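PDB 6H5L: similar to hydroxylamine oxidoreductase, which probably acts as a multi-haem c oxidoreductase, forming part of a large haem-rich reductase complex of an anammox bacterium. Local coordinates for residues D455-K468 with P490-A502. Residues are numbered along the deposited sequence; the frame is centred on the assembly and turned at random.
Sequences DIENMYNRLWFWYK and PMMMEMTRIQAEA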
loop_
_atom_site.group_PDB
_atom_site.type_symbol
_atom_site.label_atom_id
_atom_site.label_comp_id
_atom_site.label_asym_id
_atom_site.label_seq_id
_atom_site.Cartn_x
_atom_site.Cartn_y
_atom_site.Cartn_z
ATOM N N ASP A 455 58.232 16.622 -37.320
ATOM C CA ASP A 455 58.010 16.315 -35.912
ATOM C C ASP A 455 57.528 17.544 -35.150
ATOM O O ASP A 455 56.578 17.460 -34.363
ATOM C CB ASP A 455 59.292 15.763 -35.287
ATOM C CG ASP A 455 59.022 14.645 -34.300
ATOM O OD1 ASP A 455 57.887 14.563 -33.787
ATOM O OD2 ASP A 455 59.950 13.848 -34.038
ATOM N N ILE A 456 58.158 18.699 -35.384
ATOM C CA ILE A 456 57.867 19.879 -34.574
ATOM C C ILE A 456 56.524 20.494 -34.956
ATOM O O ILE A 456 55.884 21.162 -34.134
ATOM C CB ILE A 456 59.021 20.896 -34.690
ATOM C CG1 ILE A 456 58.971 21.889 -33.528
ATOM C CG2 ILE A 456 58.984 21.622 -36.031
ATOM C CD1 ILE A 456 60.202 22.756 -33.415
ATOM N N GLU A 457 56.074 20.291 -36.199
ATOM C CA GLU A 457 54.778 20.826 -36.611
ATOM C C GLU A 457 53.632 20.137 -35.878
ATOM O O GLU A 457 52.646 20.786 -35.503
ATOM C CB GLU A 457 54.615 20.689 -38.125
ATOM C CG GLU A 457 55.347 21.752 -38.923
ATOM C CD GLU A 457 55.344 21.462 -40.407
ATOM O OE1 GLU A 457 55.968 20.459 -40.816
ATOM O OE2 GLU A 457 54.711 22.228 -41.164
ATOM N N ASN A 458 53.744 18.827 -35.656
ATOM C CA ASN A 458 52.723 18.105 -34.911
ATOM C C ASN A 458 52.848 18.297 -33.408
ATOM O O ASN A 458 51.854 18.141 -32.695
ATOM C CB ASN A 458 52.781 16.618 -35.249
ATOM C CG ASN A 458 51.764 16.222 -36.306
ATOM O OD1 ASN A 458 51.164 17.081 -36.952
ATOM N ND2 ASN A 458 51.563 14.921 -36.484
ATOM N N MET A 459 54.040 18.627 -32.908
ATOM C CA MET A 459 54.149 19.057 -31.519
ATOM C C MET A 459 53.308 20.301 -31.282
ATOM O O MET A 459 52.518 20.360 -30.333
ATOM C CB MET A 459 55.608 19.334 -31.155
ATOM C CG MET A 459 56.538 18.146 -31.250
ATOM S SD MET A 459 58.262 18.612 -30.973
ATOM C CE MET A 459 59.087 17.055 -31.293
ATOM N N TYR A 460 53.472 21.312 -32.139
ATOM C CA TYR A 460 52.659 22.516 -32.025
ATOM C C TYR A 460 51.185 22.211 -32.259
ATOM O O TYR A 460 50.314 22.769 -31.583
ATOM C CB TYR A 460 53.149 23.579 -33.008
ATOM C CG TYR A 460 52.253 24.793 -33.075
ATOM C CD1 TYR A 460 51.930 25.503 -31.926
ATOM C CD2 TYR A 460 51.733 25.233 -34.285
ATOM C CE1 TYR A 460 51.109 26.613 -31.980
ATOM C CE2 TYR A 460 50.913 26.343 -34.348
ATOM C CZ TYR A 460 50.604 27.029 -33.192
ATOM O OH TYR A 460 49.788 28.136 -33.248
ATOM N N ASN A 461 50.889 21.326 -33.215
ATOM C CA ASN A 461 49.504 20.941 -33.469
ATOM C C ASN A 461 48.854 20.372 -32.213
ATOM O O ASN A 461 47.714 20.714 -31.881
ATOM C CB ASN A 461 49.440 19.931 -34.614
ATOM C CG ASN A 461 49.558 20.584 -35.975
ATOM O OD1 ASN A 461 49.308 21.779 -36.126
ATOM N ND2 ASN A 461 49.934 19.799 -36.978
ATOM N N ARG A 462 49.567 19.500 -31.498
ATOM C CA ARG A 462 49.033 18.975 -30.246
ATOM C C ARG A 462 48.911 20.063 -29.188
ATOM O O ARG A 462 48.071 19.956 -28.286
ATOM C CB ARG A 462 49.903 17.827 -29.739
ATOM C CG ARG A 462 49.712 16.520 -30.497
ATOM C CD ARG A 462 50.516 15.388 -29.876
ATOM N NE ARG A 462 51.952 15.607 -30.004
ATOM C CZ ARG A 462 52.667 15.250 -31.065
ATOM N NH1 ARG A 462 52.076 14.657 -32.094
ATOM N NH2 ARG A 462 53.972 15.485 -31.099
ATOM N N LEU A 463 49.731 21.112 -29.277
ATOM C CA LEU A 463 49.641 22.202 -28.311
ATOM C C LEU A 463 48.334 22.970 -28.471
ATOM O O LEU A 463 47.611 23.191 -27.492
ATOM C CB LEU A 463 50.847 23.134 -28.459
ATOM C CG LEU A 463 51.135 24.164 -27.361
ATOM C CD1 LEU A 463 52.604 24.549 -27.372
ATOM C CD2 LEU A 463 50.275 25.412 -27.508
ATOM N N TRP A 464 48.010 23.386 -29.697
ATOM C CA TRP A 464 46.864 24.260 -29.905
ATOM C C TRP A 464 45.576 23.519 -30.240
ATOM O O TRP A 464 44.494 24.095 -30.082
ATOM C CB TRP A 464 47.166 25.287 -31.007
ATOM C CG TRP A 464 47.244 24.727 -32.399
ATOM C CD1 TRP A 464 48.365 24.311 -33.055
ATOM C CD2 TRP A 464 46.157 24.549 -33.314
ATOM N NE1 TRP A 464 48.042 23.870 -34.315
ATOM C CE2 TRP A 464 46.692 24.007 -34.499
ATOM C CE3 TRP A 464 44.781 24.788 -33.244
ATOM C CZ2 TRP A 464 45.901 23.697 -35.602
ATOM C CZ3 TRP A 464 43.997 24.483 -34.342
ATOM C CH2 TRP A 464 44.559 23.946 -35.506
ATOM N N PHE A 465 45.650 22.261 -30.685
ATOM C CA PHE A 465 44.448 21.518 -31.036
ATOM C C PHE A 465 44.080 20.434 -30.032
ATOM O O PHE A 465 42.954 19.928 -30.086
ATOM C CB PHE A 465 44.593 20.890 -32.432
ATOM C CG PHE A 465 43.288 20.443 -33.032
ATOM C CD1 PHE A 465 42.399 21.368 -33.554
ATOM C CD2 PHE A 465 42.951 19.100 -33.073
ATOM C CE1 PHE A 465 41.198 20.963 -34.105
ATOM C CE2 PHE A 465 41.750 18.688 -33.623
ATOM C CZ PHE A 465 40.873 19.622 -34.141
ATOM N N TRP A 466 44.983 20.054 -29.131
ATOM C CA TRP A 466 44.666 19.082 -28.092
ATOM C C TRP A 466 44.701 19.700 -26.702
ATOM O O TRP A 466 43.690 19.709 -25.996
ATOM C CB TRP A 466 45.639 17.897 -28.150
ATOM C CG TRP A 466 45.164 16.731 -28.944
ATOM C CD1 TRP A 466 44.085 16.686 -29.776
ATOM C CD2 TRP A 466 45.753 15.427 -28.975
ATOM N NE1 TRP A 466 43.970 15.434 -30.332
ATOM C CE2 TRP A 466 44.983 14.643 -29.856
ATOM C CE3 TRP A 466 46.860 14.846 -28.346
ATOM C CZ2 TRP A 466 45.281 13.306 -30.121
ATOM C CZ3 TRP A 466 47.155 13.520 -28.612
ATOM C CH2 TRP A 466 46.369 12.765 -29.492
ATOM N N TYR A 467 45.842 20.257 -26.302
ATOM C CA TYR A 467 46.029 20.618 -24.905
ATOM C C TYR A 467 45.450 21.991 -24.590
ATOM O O TYR A 467 44.940 22.204 -23.485
ATOM C CB TYR A 467 47.511 20.537 -24.553
ATOM C CG TYR A 467 48.085 19.161 -24.820
ATOM C CD1 TYR A 467 47.419 18.016 -24.393
ATOM C CD2 TYR A 467 49.272 19.004 -25.521
ATOM C CE1 TYR A 467 47.931 16.755 -24.639
ATOM C CE2 TYR A 467 49.791 17.746 -25.774
ATOM C CZ TYR A 467 49.116 16.626 -25.331
ATOM O OH TYR A 467 49.626 15.373 -25.580
ATOM N N LYS A 468 45.513 22.927 -25.539
ATOM C CA LYS A 468 44.795 24.183 -25.361
ATOM C C LYS A 468 43.295 23.943 -25.272
ATOM O O LYS A 468 42.607 24.565 -24.455
ATOM C CB LYS A 468 45.120 25.150 -26.501
ATOM C CG LYS A 468 44.197 26.364 -26.550
ATOM C CD LYS A 468 44.844 27.550 -27.251
ATOM C CE LYS A 468 45.134 27.258 -28.714
ATOM N NZ LYS A 468 43.895 27.049 -29.512
ATOM N N PRO A 490 50.357 20.118 -20.046
ATOM C CA PRO A 490 50.828 19.532 -21.314
ATOM C C PRO A 490 51.196 20.571 -22.356
ATOM O O PRO A 490 52.111 20.331 -23.155
ATOM C CB PRO A 490 49.638 18.677 -21.767
ATOM C CG PRO A 490 48.899 18.373 -20.523
ATOM C CD PRO A 490 49.026 19.600 -19.679
ATOM N N MET A 491 50.505 21.715 -22.381
ATOM C CA MET A 491 50.887 22.790 -23.292
ATOM C C MET A 491 52.311 23.254 -23.026
ATOM O O MET A 491 53.083 23.484 -23.964
ATOM C CB MET A 491 49.915 23.963 -23.172
ATOM C CG MET A 491 48.786 23.942 -24.183
ATOM S SD MET A 491 47.942 25.530 -24.298
ATOM C CE MET A 491 47.254 25.672 -22.651
ATOM N N MET A 492 52.675 23.404 -21.750
ATOM C CA MET A 492 54.048 23.755 -21.409
ATOM C C MET A 492 55.019 22.657 -21.819
ATOM O O MET A 492 56.172 22.944 -22.158
ATOM C CB MET A 492 54.162 24.031 -19.911
ATOM C CG MET A 492 53.459 25.296 -19.458
ATOM S SD MET A 492 54.148 26.780 -20.215
ATOM C CE MET A 492 53.247 28.059 -19.345
ATOM N N MET A 493 54.573 21.398 -21.793
ATOM C CA MET A 493 55.469 20.291 -22.114
ATOM C C MET A 493 55.764 20.222 -23.605
ATOM O O MET A 493 56.877 19.862 -24.003
ATOM C CB MET A 493 54.883 18.972 -21.620
ATOM C CG MET A 493 55.268 18.658 -20.201
ATOM S SD MET A 493 54.200 17.433 -19.449
ATOM C CE MET A 493 54.984 17.308 -17.858
ATOM N N GLU A 494 54.775 20.529 -24.445
ATOM C CA GLU A 494 55.050 20.608 -25.874
ATOM C C GLU A 494 55.975 21.778 -26.190
ATOM O O GLU A 494 56.823 21.678 -27.085
ATOM C CB GLU A 494 53.745 20.711 -26.663
ATOM C CG GLU A 494 52.878 19.455 -26.593
ATOM C CD GLU A 494 53.375 18.328 -27.490
ATOM O OE1 GLU A 494 52.565 17.435 -27.818
ATOM O OE2 GLU A 494 54.563 18.328 -27.874
ATOM N N MET A 495 55.844 22.884 -25.456
ATOM C CA MET A 495 56.782 23.988 -25.614
ATOM C C MET A 495 58.203 23.548 -25.284
ATOM O O MET A 495 59.164 24.009 -25.910
ATOM C CB MET A 495 56.364 25.166 -24.731
ATOM C CG MET A 495 57.255 26.395 -24.863
ATOM S SD MET A 495 57.086 27.230 -26.450
ATOM C CE MET A 495 55.542 28.101 -26.207
ATOM N N THR A 496 58.354 22.654 -24.303
ATOM C CA THR A 496 59.665 22.085 -24.005
ATOM C C THR A 496 60.201 21.299 -25.194
ATOM O O THR A 496 61.363 21.457 -25.587
ATOM C CB THR A 496 59.582 21.189 -22.769
ATOM O OG1 THR A 496 59.052 21.935 -21.669
ATOM C CG2 THR A 496 60.960 20.660 -22.399
ATOM N N ARG A 497 59.361 20.444 -25.784
ATOM C CA ARG A 497 59.792 19.645 -26.927
ATOM C C ARG A 497 60.063 20.517 -28.146
ATOM O O ARG A 497 60.978 20.235 -28.928
ATOM C CB ARG A 497 58.738 18.586 -27.257
ATOM C CG ARG A 497 58.448 17.593 -26.141
ATOM C CD ARG A 497 57.418 16.572 -26.602
ATOM N NE ARG A 497 57.179 15.520 -25.617
ATOM C CZ ARG A 497 56.145 15.495 -24.782
ATOM N NH1 ARG A 497 55.245 16.468 -24.805
ATOM N NH2 ARG A 497 56.010 14.493 -23.925
ATOM N N ILE A 498 59.276 21.581 -28.326
ATOM C CA ILE A 498 59.453 22.447 -29.487
ATOM C C ILE A 498 60.767 23.211 -29.393
ATOM O O ILE A 498 61.486 23.360 -30.388
ATOM C CB ILE A 498 58.247 23.396 -29.629
ATOM C CG1 ILE A 498 56.997 22.609 -30.027
ATOM C CG2 ILE A 498 58.536 24.488 -30.647
ATOM C CD1 ILE A 498 55.726 23.424 -29.990
ATOM N N GLN A 499 61.110 23.698 -28.197
ATOM C CA GLN A 499 62.364 24.426 -28.033
ATOM C C GLN A 499 63.565 23.508 -28.217
ATOM O O GLN A 499 64.553 23.890 -28.856
ATOM C CB GLN A 499 62.411 25.099 -26.662
ATOM C CG GLN A 499 61.414 26.231 -26.489
ATOM C CD GLN A 499 61.562 26.936 -25.155
ATOM O OE1 GLN A 499 62.413 26.578 -24.342
ATOM N NE2 GLN A 499 60.732 27.946 -24.925
ATOM N N ALA A 500 63.500 22.295 -27.661
ATOM C CA ALA A 500 64.604 21.353 -27.812
ATOM C C ALA A 500 64.792 20.955 -29.269
ATOM O O ALA A 500 65.926 20.799 -29.737
ATOM C CB ALA A 500 64.362 20.117 -26.945
ATOM N N GLU A 501 63.691 20.794 -30.004
ATOM C CA GLU A 501 63.793 20.441 -31.416
ATOM C C GLU A 501 64.312 21.612 -32.240
ATOM O O GLU A 501 65.121 21.421 -33.157
ATOM C CB GLU A 501 62.434 19.969 -31.935
ATOM C CG GLU A 501 62.424 19.559 -33.401
ATOM C CD GLU A 501 63.134 18.241 -33.662
ATOM O OE1 GLU A 501 63.640 17.621 -32.702
ATOM O OE2 GLU A 501 63.180 17.822 -34.837
ATOM N N ALA A 502 63.858 22.830 -31.935
ATOM C CA ALA A 502 64.387 24.004 -32.621
ATOM C C ALA A 502 65.880 24.159 -32.367
ATOM O O ALA A 502 66.652 24.419 -33.297
ATOM C CB ALA A 502 63.632 25.257 -32.180
HETATM O O HOH W 1 61.353 18.584 -36.599
#
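L463 and M491 have the closest CA pair, 5.2 Å, where helix segments 455-468 and 490-502 run antiparallel, their axes 9.0 Å apart at 171°. Three side chains interlock as knobs into holes. L463 enters among M491, E494, M495 and I498. I498 fills the hole made by I456, M459, Y460 and L463, with its CG1 3.7 Å from M459 CB. E494 sits among M459, R462, L463 and Y467. Its chain bends at chi2 (-77°), which brings the carboxylate back against the facing helix. There R462 NE gives E494 OE1 a hydrogen bond of 2.9 Å, on the syn side and near the guanidinium plane, forming a salt bridge. R497 NH1 adds a long ion pair to E494 OE2 at 3.7 Å. A glutamine in place of E494 would probably leave R462 and R497 without the negative charge between them. E494 OE1 also meets the edge of the Y467 ring at CE2, 3.5 Å away. P490 CB lies over one face of the Y467 ring in a CH-pi contact, 3.6 Å from the ring centroid. M491 SD packs on K468 CB at 3.6 Å. Two other subunits also pack here, and E501 bridges R504 of its own chain through OE1 and R504 of the third subunit through OE2. Together the two segments form part of an antiparallel helical hairpin, helices 455-476 and 480-513. Helix 356-389 packs against it through L387 and A380, while M445 of helix 443-446 touches R462.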